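Side-chain contact in putative membrane anchored protein (Corynebacterium diphtheriae, PDB 3LSO), which is of unknown function but is probably a membrane-anchored surface protein built almost entirely of beta domains: residues V209-T214 with V227-N232. Numbering follows the deposited sequence.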
loop_
_atom_site.group_PDB
_atom_site.type_symbol
_atom_site.label_atom_id
_atom_site.label_comp_id
_atom_site.label_asym_id
_atom_site.label_seq_id
_atom_site.Cartn_x
_atom_site.Cartn_y
_atom_site.Cartn_z
ATOM N N VAL B 209 -13.056 -15.105 -12.646
ATOM C CA VAL B 209 -12.483 -13.963 -11.951
ATOM C C VAL B 209 -11.000 -13.897 -12.235
ATOM O O VAL B 209 -10.240 -14.774 -11.814
ATOM C CB VAL B 209 -12.704 -14.053 -10.431
ATOM C CG1 VAL B 209 -12.012 -12.891 -9.714
ATOM C CG2 VAL B 209 -14.194 -14.103 -10.118
ATOM N N GLN B 210 -10.598 -12.858 -12.959
ATOM C CA GLN B 210 -9.200 -12.677 -13.322
ATOM C C GLN B 210 -8.406 -12.136 -12.141
ATOM O O GLN B 210 -8.826 -11.196 -11.481
ATOM C CB GLN B 210 -9.058 -11.774 -14.551
ATOM C CG GLN B 210 -7.653 -11.818 -15.160
ATOM C CD GLN B 210 -7.599 -11.398 -16.622
ATOM O OE1 GLN B 210 -8.513 -11.680 -17.404
ATOM N NE2 GLN B 210 -6.514 -10.735 -17.001
ATOM N N ILE B 211 -7.269 -12.756 -11.868
ATOM C CA ILE B 211 -6.380 -12.321 -10.808
ATOM C C ILE B 211 -4.998 -12.148 -11.401
ATOM O O ILE B 211 -4.527 -13.014 -12.139
ATOM C CB ILE B 211 -6.283 -13.367 -9.677
ATOM C CG1 ILE B 211 -7.635 -13.632 -9.037
ATOM C CG2 ILE B 211 -5.335 -12.895 -8.602
ATOM C CD1 ILE B 211 -8.308 -12.421 -8.536
ATOM N N THR B 212 -4.338 -11.051 -11.052
ATOM C CA THR B 212 -3.045 -10.702 -11.636
ATOM C C THR B 212 -2.027 -10.244 -10.583
ATOM O O THR B 212 -2.304 -9.343 -9.784
ATOM C CB THR B 212 -3.254 -9.643 -12.728
ATOM O OG1 THR B 212 -3.800 -10.291 -13.879
ATOM C CG2 THR B 212 -1.963 -8.946 -13.111
ATOM N N ALA B 213 -0.862 -10.885 -10.571
ATOM C CA ALA B 213 0.238 -10.491 -9.685
ATOM C C ALA B 213 1.309 -9.736 -10.475
ATOM O O ALA B 213 1.866 -10.287 -11.424
ATOM C CB ALA B 213 0.844 -11.725 -9.018
ATOM N N THR B 214 1.580 -8.483 -10.113
ATOM C CA THR B 214 2.686 -7.759 -10.734
ATOM C C THR B 214 3.972 -8.072 -9.972
ATOM O O THR B 214 4.003 -7.997 -8.736
ATOM C CB THR B 214 2.415 -6.244 -10.788
ATOM N N VAL B 227 4.686 -17.763 -10.410
ATOM C CA VAL B 227 3.889 -17.352 -9.243
ATOM C C VAL B 227 2.864 -18.406 -8.825
ATOM O O VAL B 227 2.152 -18.944 -9.665
ATOM C CB VAL B 227 3.163 -16.005 -9.481
ATOM C CG1 VAL B 227 2.079 -15.766 -8.439
ATOM C CG2 VAL B 227 4.165 -14.864 -9.474
ATOM N N GLN B 228 2.814 -18.697 -7.527
ATOM C CA GLN B 228 1.805 -19.576 -6.974
ATOM C C GLN B 228 0.720 -18.757 -6.309
ATOM O O GLN B 228 0.994 -17.965 -5.402
ATOM C CB GLN B 228 2.391 -20.529 -5.949
ATOM C CG GLN B 228 1.341 -21.467 -5.375
ATOM C CD GLN B 228 0.748 -22.396 -6.432
ATOM O OE1 GLN B 228 -0.349 -22.158 -6.950
ATOM N NE2 GLN B 228 1.490 -23.449 -6.775
ATOM N N PHE B 229 -0.514 -18.936 -6.762
ATOM C CA PHE B 229 -1.633 -18.240 -6.153
ATOM C C PHE B 229 -2.245 -19.104 -5.074
ATOM O O PHE B 229 -2.095 -20.332 -5.086
ATOM C CB PHE B 229 -2.678 -17.874 -7.203
ATOM C CG PHE B 229 -2.232 -16.782 -8.129
ATOM C CD1 PHE B 229 -1.646 -17.078 -9.336
ATOM C CD2 PHE B 229 -2.383 -15.455 -7.775
ATOM C CE1 PHE B 229 -1.241 -16.072 -10.180
ATOM C CE2 PHE B 229 -1.987 -14.459 -8.611
ATOM C CZ PHE B 229 -1.410 -14.768 -9.820
ATOM N N PHE B 230 -2.912 -18.459 -4.129
ATOM C CA PHE B 230 -3.621 -19.174 -3.095
ATOM C C PHE B 230 -4.969 -18.528 -2.895
ATOM O O PHE B 230 -5.105 -17.299 -2.964
ATOM C CB PHE B 230 -2.870 -19.102 -1.782
ATOM C CG PHE B 230 -1.564 -19.815 -1.782
ATOM C CD1 PHE B 230 -1.451 -21.072 -1.215
ATOM C CD2 PHE B 230 -0.427 -19.210 -2.296
ATOM C CE1 PHE B 230 -0.225 -21.732 -1.177
ATOM C CE2 PHE B 230 0.809 -19.876 -2.272
ATOM C CZ PHE B 230 0.902 -21.140 -1.712
ATOM N N VAL B 231 -5.964 -19.361 -2.642
ATOM C CA VAL B 231 -7.270 -18.885 -2.250
ATOM C C VAL B 231 -7.451 -19.439 -0.857
ATOM O O VAL B 231 -7.206 -20.627 -0.627
ATOM C CB VAL B 231 -8.390 -19.381 -3.188
ATOM C CG1 VAL B 231 -9.721 -18.931 -2.671
ATOM C CG2 VAL B 231 -8.203 -18.836 -4.576
ATOM N N ASN B 232 -7.836 -18.572 0.068
ATOM C CA ASN B 232 -7.980 -18.957 1.454
ATOM C C ASN B 232 -6.890 -19.895 1.931
ATOM O O ASN B 232 -7.151 -20.946 2.526
ATOM C CB ASN B 232 -9.380 -19.502 1.715
ATOM C CG ASN B 232 -10.413 -18.387 1.934
ATOM O OD1 ASN B 232 -10.158 -17.196 1.703
ATOM N ND2 ASN B 232 -11.578 -18.774 2.393
#
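The ring of F229 reaches across the core with its far end and overlaps the side chains of I211 and A213, a large aromatic meeting a branched chain and a single methyl. CE2 of F229 lies 3.7 Å from CG2 of I211. CZ of F229 is 3.9 Å from CB of A213; both methyls approach obliquely. In I211 CG1 lies beside the backbone N (chi1 -60°), which leaves CG2 anti to that N and turned to the ring, while the CG1 arm leads away from strand 227-231. One ring face is lined within its own strand by V227, whose CG1 stands 3.7 Å above the plane, offset toward the rim. CG1 of V227 also comes within 4.3 Å of CB of A213, a looser touch at the other end of the patch. Strands 208-214 and 226-231 belong to two different sheets packed face to face as a beta sandwich, with 9.2 Å between the axes of the two short segments and no hydrogen bond across; all four touching residues are buried and apolar. Their directions differ by 133°, far from a strict antiparallel alignment. Neighbouring strands close the core around the four side chains: I252 and T250 of strand 247-253 meet I211 and F229, respectively, while I262 and A264 of strand 258-267 pack on I211 and A213.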